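Local atomic coordinates of ABC-type transport auxiliary lipoprotein component domain-containing protein (Xanthomonas campestris pv. campestris, PDB entry 2IQI), a protein that is of unknown function but, by its family, is probably the auxiliary lipoprotein component of an ABC-type transport system. Residues Ala24-Ser29 against Thr180-Ser185; Val78-Asp83 against Glu172-Thr177. All coordinates share one frame; numbering follows the deposited sequence.

Contact 1 of 2, residues Ala24-Ser29 against Thr180-Ser185; sequences AWPQVS and TGQQDS
Two torsions place Gln182 against Pro26 and Val28: CG anti to the backbone N (chi1 -172°) sets CG beside Pro26 CB, and a bend at chi2 (58°) then swings the amide round to Val28. Pro26 meets the CB-CG part of the chain and Val28 chiefly the amide. The root of Gln182 lies alongside the proline ring, with Pro26 CB 3.8 Å from Gln182 CG and Pro26 CG 3.9 Å from Gln182 CB, the two side chains passing in opposite directions. Farther out, Val28 offers a single methyl, CG1, which is 3.6 Å from Gln182 OE1 and 4.0 Å from Gln182 CD. Pro26 also touches Ile179 of helix 155-185, while Val28 packs on Ile87 of another loop.

No direct hydrogen bond joins the segments. Their polar link is a water that donates to Gln182 OE1 (2.6 Å) and accepts a weak bond from the backbone N of Ser29, 3.4 Å away. Gln182 OE1 also accepts from the indole NE1 of Trp30, just beyond the loop segment. Two donors thus grip one amide oxygen, which is consistent with a fixed orientation of the terminal amide. The loop between strands 11-13 and 31-34 is in this way laid against the C-terminal end of the long helix. With 128 Å² buried and none of the three touching residues fully buried, the chemistry is that of a small surface seam: aliphatic contact, plus an amide oxygen held by the indole of Trp30, just before strand 31-34, and by a water.

Contact 2 of 2, residues Val78-Asp83 against Glu172-Thr177; sequences VRAFED and ELVGWT
Helices 69-82 and 155-185 pack against each other here, with Val174 of the second over one face of the Phe81 ring of the first and Thr177 at its edge. The axes of segments 78-82 and 172-177 approach to 9.8 Å and cross at -57°, with the nearest CA atoms those of Phe81 and Val174. Val174 CG2 sits over the centre of the Phe81 ring, 3.8 Å from the centroid and 9° off the ring normal, a CH-pi contact. The same methyl reaches Ala80 CB at 3.9 Å, so it fits between the alanine and the ring. Val174 CG1 lies over the same face, displaced toward the CD1-CE1 side, 3.8 Å from Phe81 CE1.

The two helices pack along the mixed beta-sheet of the domain, and Phe81 and Thr177 both touch Leu32 of strand 31-34, so the helix pair and the sheet meet at this ring. Thr177 comes to the ring edge, its side chain crossing that of Phe81 at about a right angle, with Thr177 CB 3.5 Å from Phe81 CZ. Thr177 OG1 lies in the ring plane but is spent within its own helix: its donation to Leu173 O (2.7 Å), from above the carbonyl plane and 46° out of it, is what pairs the buried hydroxyl. Leu173 O takes two donors, this hydroxyl and the backbone N of Thr177.

How the contacts relate
Both contacts use helix 155-185, and their centres lie about 12 Å apart on the same side of the chain's centre. Contact 2 is core: all four touching residues are buried, and two helices meet through methyls and an aromatic ring. Contact 1 is at the surface, about 20 Å from the chain's centre, where a loop meets the end of the same helix. Trp25 joins them directly: it belongs to segment 24-29 of contact 1, yet its NE1 is 3.3 Å from Gly175 CA and its CZ3 3.4 Å from Val174 CG1, both in segment 172-177. Contact 2 keeps its polar group within one helix, whereas contact 1 uses a water and Trp30.

Contact 1 of 2, residues Ala24-Ser29 against Thr180-Ser185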
ATOM      1  N   ALA A  24      -8.099 -13.216 -13.362  1.00 46.24           N
ATOM      2  CA  ALA A  24      -7.195 -13.037 -14.476  1.00 45.86           C
ATOM      3  C   ALA A  24      -5.728 -12.858 -14.097  1.00 45.45           C
ATOM      4  O   ALA A  24      -4.886 -12.541 -14.972  1.00 45.91           O
ATOM      5  CB  ALA A  24      -7.673 -11.894 -15.354  1.00 46.57           C
ATOM      6  N   TRP A  25      -5.406 -13.019 -12.817  1.00 44.34           N
ATOM      7  CA  TRP A  25      -4.017 -12.935 -12.429  1.00 43.98           C
ATOM      8  C   TRP A  25      -3.370 -14.263 -12.785  1.00 44.46           C
ATOM      9  O   TRP A  25      -3.909 -15.325 -12.439  1.00 44.18           O
ATOM     10  CB  TRP A  25      -3.848 -12.667 -10.935  1.00 43.46           C
ATOM     11  CG  TRP A  25      -4.314 -11.301 -10.442  1.00 43.77           C
ATOM     12  CD1 TRP A  25      -4.529 -10.177 -11.187  1.00 42.51           C
ATOM     13  CD2 TRP A  25      -4.568 -10.921  -9.078  1.00 43.33           C
ATOM     14  NE1 TRP A  25      -4.922  -9.145 -10.390  1.00 41.72           N
ATOM     15  CE2 TRP A  25      -4.955  -9.566  -9.090  1.00 41.52           C
ATOM     16  CE3 TRP A  25      -4.496 -11.595  -7.850  1.00 41.94           C
ATOM     17  CZ2 TRP A  25      -5.303  -8.876  -7.929  1.00 41.53           C
ATOM     18  CZ3 TRP A  25      -4.843 -10.897  -6.689  1.00 42.74           C
ATOM     19  CH2 TRP A  25      -5.248  -9.556  -6.743  1.00 42.04           C
ATOM     20  N   PRO A  26      -2.185 -14.221 -13.431  1.00 44.39           N
ATOM     21  CA  PRO A  26      -1.486 -15.468 -13.702  1.00 44.52           C
ATOM     22  C   PRO A  26      -1.171 -16.180 -12.393  1.00 45.48           C
ATOM     23  O   PRO A  26      -0.848 -15.522 -11.367  1.00 45.10           O
ATOM     24  CB  PRO A  26      -0.177 -15.011 -14.355  1.00 43.87           C
ATOM     25  CG  PRO A  26      -0.004 -13.627 -13.912  1.00 43.75           C
ATOM     26  CD  PRO A  26      -1.390 -13.061 -13.841  1.00 43.93           C
ATOM     27  N   GLN A  27      -1.319 -17.509 -12.432  1.00 46.70           N
ATOM     28  CA  GLN A  27      -0.761 -18.407 -11.432  1.00 47.88           C
ATOM     29  C   GLN A  27       0.698 -18.602 -11.775  1.00 47.60           C
ATOM     30  O   GLN A  27       1.001 -19.076 -12.858  1.00 48.04           O
ATOM     31  CB  GLN A  27      -1.486 -19.734 -11.452  1.00 48.15           C
ATOM     32  CG  GLN A  27      -1.136 -20.590 -10.257  1.00 53.22           C
ATOM     33  CD  GLN A  27      -2.297 -21.455  -9.799  1.00 59.01           C
ATOM     34  OE1 GLN A  27      -2.992 -22.084 -10.618  1.00 61.04           O
ATOM     35  NE2 GLN A  27      -2.519 -21.489  -8.481  1.00 58.92           N
ATOM     36  N   VAL A  28       1.602 -18.206 -10.883  1.00 47.64           N
ATOM     37  CA  VAL A  28       3.022 -18.208 -11.211  1.00 47.96           C
ATOM     38  C   VAL A  28       3.784 -19.288 -10.444  1.00 48.44           C
ATOM     39  O   VAL A  28       3.196 -20.034  -9.664  1.00 49.14           O
ATOM     40  CB  VAL A  28       3.706 -16.830 -10.985  1.00 47.97           C
ATOM     41  CG1 VAL A  28       2.978 -15.710 -11.750  1.00 47.32           C
ATOM     42  CG2 VAL A  28       3.824 -16.530  -9.513  1.00 46.79           C
ATOM     43  N   SER A  29       5.091 -19.377 -10.674  1.00 48.48           N
ATOM     44  CA  SER A  29       5.927 -20.289  -9.892  1.00 48.49           C
ATOM     45  C   SER A  29       7.317 -19.701  -9.548  1.00 48.46           C
ATOM     46  O   SER A  29       8.160 -20.406  -8.973  1.00 47.50           O
ATOM     47  CB  SER A  29       6.091 -21.608 -10.621  1.00 48.39           C
ATOM     48  OG  SER A  29       7.070 -21.433 -11.619  1.00 49.72           O
ATOM     49  N   THR A 180       3.397  -8.268 -14.222  1.00 41.35           N
ATOM     50  CA  THR A 180       4.696  -7.801 -14.667  1.00 42.76           C
ATOM     51  C   THR A 180       5.766  -8.885 -14.437  1.00 44.22           C
ATOM     52  O   THR A 180       6.566  -9.179 -15.327  1.00 44.74           O
ATOM     53  CB  THR A 180       5.115  -6.491 -13.976  1.00 42.79           C
ATOM     54  OG1 THR A 180       4.053  -5.519 -14.051  1.00 41.61           O
ATOM     55  CG2 THR A 180       6.345  -5.947 -14.639  1.00 41.88           C
ATOM     56  N   GLY A 181       5.743  -9.507 -13.265  1.00 44.75           N
ATOM     57  CA  GLY A 181       6.673 -10.563 -12.969  1.00 45.81           C
ATOM     58  C   GLY A 181       6.628 -11.643 -14.016  1.00 46.81           C
ATOM     59  O   GLY A 181       7.659 -12.041 -14.551  1.00 46.87           O
ATOM     60  N   GLN A 182       5.422 -12.104 -14.299  1.00 47.96           N
ATOM     61  CA  GLN A 182       5.175 -13.176 -15.232  1.00 49.88           C
ATOM     62  C   GLN A 182       5.560 -12.829 -16.684  1.00 51.60           C
ATOM     63  O   GLN A 182       6.033 -13.683 -17.418  1.00 52.57           O
ATOM     64  CB  GLN A 182       3.710 -13.587 -15.142  1.00 49.79           C
ATOM     65  CG  GLN A 182       3.312 -14.841 -15.928  1.00 50.78           C
ATOM     66  CD  GLN A 182       4.093 -16.101 -15.536  1.00 51.55           C
ATOM     67  OE1 GLN A 182       4.982 -16.094 -14.664  1.00 49.83           O
ATOM     68  NE2 GLN A 182       3.755 -17.190 -16.189  1.00 51.79           N
ATOM     69  N   GLN A 183       5.383 -11.585 -17.106  1.00 52.99           N
ATOM     70  CA  GLN A 183       5.763 -11.248 -18.465  1.00 53.95           C
ATOM     71  C   GLN A 183       7.260 -11.219 -18.557  1.00 53.93           C
ATOM     72  O   GLN A 183       7.810 -11.513 -19.625  1.00 54.99           O
ATOM     73  CB  GLN A 183       5.107  -9.955 -18.967  1.00 53.48           C
ATOM     74  CG  GLN A 183       3.669 -10.236 -19.407  1.00 55.41           C
ATOM     75  CD  GLN A 183       2.758  -9.003 -19.563  1.00 56.00           C
ATOM     76  OE1 GLN A 183       3.121  -7.862 -19.194  1.00 59.36           O
ATOM     77  NE2 GLN A 183       1.559  -9.240 -20.115  1.00 54.49           N
ATOM     78  N   ASP A 184       7.926 -10.877 -17.454  1.00 54.02           N
ATOM     79  CA  ASP A 184       9.386 -10.848 -17.449  1.00 53.91           C
ATOM     80  C   ASP A 184       9.900 -12.269 -17.423  1.00 54.40           C
ATOM     81  O   ASP A 184      10.846 -12.590 -18.121  1.00 54.40           O
ATOM     82  CB  ASP A 184       9.956 -10.108 -16.262  1.00 53.09           C
ATOM     83  CG  ASP A 184      11.483 -10.107 -16.259  1.00 53.19           C
ATOM     84  OD1 ASP A 184      12.107 -10.968 -15.599  1.00 51.45           O
ATOM     85  OD2 ASP A 184      12.073  -9.234 -16.918  1.00 51.49           O
ATOM     86  N   SER A 185       9.259 -13.120 -16.631  1.00 54.78           N
ATOM     87  CA  SER A 185       9.758 -14.463 -16.431  1.00 55.14           C
ATOM     88  C   SER A 185       9.773 -15.237 -17.741  1.00 55.58           C
ATOM     89  O   SER A 185      10.631 -16.082 -17.956  1.00 55.55           O
ATOM     90  CB  SER A 185       8.934 -15.184 -15.381  1.00 54.78           C
ATOM     91  OG  SER A 185       8.636 -16.493 -15.804  1.00 55.46           O
TER
HETATM   92  O   HOH W   1       5.426 -18.534 -13.983  1.00 46.50           O

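Contact 2 of 2, residues Val78-Asp83 against Glu172-Thr177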
ATOM      1  N   VAL A  78       1.783  -8.505   1.540  1.00 36.86           N
ATOM      2  CA  VAL A  78       2.194  -9.878   1.762  1.00 36.59           C
ATOM      3  C   VAL A  78       0.986 -10.764   2.048  1.00 36.84           C
ATOM      4  O   VAL A  78       0.860 -11.833   1.471  1.00 36.85           O
ATOM      5  CB  VAL A  78       3.172  -9.968   2.922  1.00 36.60           C
ATOM      6  CG1 VAL A  78       3.260 -11.396   3.403  1.00 37.49           C
ATOM      7  CG2 VAL A  78       4.515  -9.482   2.501  1.00 35.50           C
ATOM      8  N   ARG A  79       0.085 -10.325   2.918  1.00 36.75           N
ATOM      9  CA  ARG A  79      -1.130 -11.096   3.125  1.00 36.70           C
ATOM     10  C   ARG A  79      -1.924 -11.246   1.860  1.00 36.53           C
ATOM     11  O   ARG A  79      -2.417 -12.332   1.607  1.00 36.45           O
ATOM     12  CB  ARG A  79      -1.982 -10.543   4.252  1.00 37.23           C
ATOM     13  CG  ARG A  79      -1.160 -10.554   5.518  1.00 39.42           C
ATOM     14  CD  ARG A  79      -1.858 -10.267   6.809  1.00 41.84           C
ATOM     15  NE  ARG A  79      -0.784 -10.294   7.799  1.00 47.02           N
ATOM     16  CZ  ARG A  79      -0.746  -9.568   8.911  1.00 45.87           C
ATOM     17  NH1 ARG A  79      -1.753  -8.754   9.189  1.00 45.69           N
ATOM     18  NH2 ARG A  79       0.308  -9.660   9.721  1.00 41.34           N
ATOM     19  N   ALA A  80      -2.039 -10.199   1.036  1.00 36.34           N
ATOM     20  CA  ALA A  80      -2.816 -10.360  -0.213  1.00 36.06           C
ATOM     21  C   ALA A  80      -2.154 -11.316  -1.251  1.00 36.65           C
ATOM     22  O   ALA A  80      -2.850 -12.060  -1.945  1.00 36.84           O
ATOM     23  CB  ALA A  80      -3.176  -9.044  -0.805  1.00 35.77           C
ATOM     24  N   PHE A  81      -0.820 -11.336  -1.316  1.00 36.80           N
ATOM     25  CA  PHE A  81      -0.122 -12.393  -2.062  1.00 37.31           C
ATOM     26  C   PHE A  81      -0.419 -13.773  -1.493  1.00 38.30           C
ATOM     27  O   PHE A  81      -0.695 -14.697  -2.244  1.00 38.70           O
ATOM     28  CB  PHE A  81       1.399 -12.153  -2.144  1.00 36.24           C
ATOM     29  CG  PHE A  81       1.795 -11.042  -3.096  1.00 34.91           C
ATOM     30  CD1 PHE A  81       1.502 -11.134  -4.456  1.00 34.98           C
ATOM     31  CD2 PHE A  81       2.455  -9.911  -2.634  1.00 32.52           C
ATOM     32  CE1 PHE A  81       1.851 -10.127  -5.321  1.00 35.38           C
ATOM     33  CE2 PHE A  81       2.809  -8.892  -3.506  1.00 32.31           C
ATOM     34  CZ  PHE A  81       2.520  -8.990  -4.837  1.00 33.68           C
ATOM     35  N   GLU A  82      -0.372 -13.903  -0.167  1.00 39.79           N
ATOM     36  CA  GLU A  82      -0.630 -15.181   0.501  1.00 40.55           C
ATOM     37  C   GLU A  82      -2.018 -15.659   0.179  1.00 41.60           C
ATOM     38  O   GLU A  82      -2.184 -16.787  -0.275  1.00 42.77           O
ATOM     39  CB  GLU A  82      -0.396 -15.105   2.008  1.00 39.77           C
ATOM     40  CG  GLU A  82       1.098 -15.110   2.369  1.00 40.09           C
ATOM     41  CD  GLU A  82       1.431 -14.695   3.794  1.00 41.65           C
ATOM     42  OE1 GLU A  82       0.535 -14.338   4.609  1.00 42.66           O
ATOM     43  OE2 GLU A  82       2.637 -14.715   4.107  1.00 46.71           O
ATOM     44  N   ASP A  83      -3.003 -14.790   0.327  1.00 42.45           N
ATOM     45  CA  ASP A  83      -4.399 -15.186   0.175  1.00 44.15           C
ATOM     46  C   ASP A  83      -4.843 -15.296  -1.276  1.00 44.39           C
ATOM     47  O   ASP A  83      -6.016 -15.531  -1.523  1.00 45.09           O
ATOM     48  CB  ASP A  83      -5.344 -14.177   0.876  1.00 44.41           C
ATOM     49  CG  ASP A  83      -5.186 -14.163   2.421  1.00 48.39           C
ATOM     50  OD1 ASP A  83      -4.656 -15.162   3.038  1.00 49.67           O
ATOM     51  OD2 ASP A  83      -5.617 -13.138   3.016  1.00 50.05           O
ATOM     52  N   GLU A 172      -4.143  -3.263  -6.581  1.00 36.73           N
ATOM     53  CA  GLU A 172      -3.486  -2.838  -7.795  1.00 37.42           C
ATOM     54  C   GLU A 172      -2.030  -3.311  -7.774  1.00 36.19           C
ATOM     55  O   GLU A 172      -1.451  -3.579  -8.818  1.00 35.96           O
ATOM     56  CB  GLU A 172      -3.611  -1.315  -7.977  1.00 37.26           C
ATOM     57  CG  GLU A 172      -4.999  -0.834  -8.428  1.00 38.44           C
ATOM     58  CD  GLU A 172      -5.178   0.735  -8.447  1.00 40.98           C
ATOM     59  OE1 GLU A 172      -4.180   1.527  -8.598  1.00 42.54           O
ATOM     60  OE2 GLU A 172      -6.366   1.172  -8.331  1.00 46.55           O
ATOM     61  N   LEU A 173      -1.450  -3.421  -6.588  1.00 35.31           N
ATOM     62  CA  LEU A 173      -0.044  -3.789  -6.483  1.00 35.40           C
ATOM     63  C   LEU A 173       0.162  -5.257  -6.789  1.00 34.49           C
ATOM     64  O   LEU A 173       0.994  -5.634  -7.603  1.00 33.98           O
ATOM     65  CB  LEU A 173       0.469  -3.526  -5.080  1.00 35.66           C
ATOM     66  CG  LEU A 173       1.015  -2.143  -4.840  1.00 36.71           C
ATOM     67  CD1 LEU A 173       1.173  -1.836  -3.327  1.00 34.72           C
ATOM     68  CD2 LEU A 173       2.339  -2.179  -5.572  1.00 39.39           C
ATOM     69  N   VAL A 174      -0.615  -6.071  -6.103  1.00 33.62           N
ATOM     70  CA  VAL A 174      -0.548  -7.474  -6.237  1.00 33.42           C
ATOM     71  C   VAL A 174      -0.689  -7.887  -7.701  1.00 33.82           C
ATOM     72  O   VAL A 174       0.079  -8.735  -8.193  1.00 33.44           O
ATOM     73  CB  VAL A 174      -1.589  -8.111  -5.345  1.00 33.35           C
ATOM     74  CG1 VAL A 174      -1.861  -9.545  -5.758  1.00 35.25           C
ATOM     75  CG2 VAL A 174      -1.100  -8.074  -3.909  1.00 32.67           C
ATOM     76  N   GLY A 175      -1.646  -7.275  -8.401  1.00 33.79           N
ATOM     77  CA  GLY A 175      -2.016  -7.704  -9.730  1.00 33.77           C
ATOM     78  C   GLY A 175      -0.937  -7.263 -10.661  1.00 34.82           C
ATOM     79  O   GLY A 175      -0.636  -7.933 -11.635  1.00 36.25           O
ATOM     80  N   TRP A 176      -0.311  -6.143 -10.360  1.00 35.30           N
ATOM     81  CA  TRP A 176       0.700  -5.618 -11.269  1.00 35.63           C
ATOM     82  C   TRP A 176       1.989  -6.359 -11.063  1.00 36.61           C
ATOM     83  O   TRP A 176       2.787  -6.448 -11.981  1.00 37.26           O
ATOM     84  CB  TRP A 176       0.890  -4.141 -11.024  1.00 35.32           C
ATOM     85  CG  TRP A 176       1.986  -3.536 -11.711  1.00 34.98           C
ATOM     86  CD1 TRP A 176       1.974  -3.001 -12.970  1.00 36.11           C
ATOM     87  CD2 TRP A 176       3.294  -3.321 -11.187  1.00 36.23           C
ATOM     88  NE1 TRP A 176       3.219  -2.484 -13.271  1.00 37.21           N
ATOM     89  CE2 TRP A 176       4.048  -2.681 -12.193  1.00 36.68           C
ATOM     90  CE3 TRP A 176       3.922  -3.639  -9.973  1.00 36.75           C
ATOM     91  CZ2 TRP A 176       5.391  -2.337 -12.010  1.00 36.60           C
ATOM     92  CZ3 TRP A 176       5.273  -3.294  -9.798  1.00 35.95           C
ATOM     93  CH2 TRP A 176       5.981  -2.648 -10.803  1.00 34.90           C
ATOM     94  N   THR A 177       2.198  -6.867  -9.851  1.00 37.40           N
ATOM     95  CA  THR A 177       3.402  -7.611  -9.516  1.00 38.56           C
ATOM     96  C   THR A 177       3.378  -8.978 -10.176  1.00 38.61           C
ATOM     97  O   THR A 177       4.362  -9.399 -10.766  1.00 39.27           O
ATOM     98  CB  THR A 177       3.549  -7.800  -7.999  1.00 38.88           C
ATOM     99  OG1 THR A 177       3.546  -6.515  -7.393  1.00 39.16           O
ATOM    100  CG2 THR A 177       4.881  -8.501  -7.659  1.00 39.22           C
TER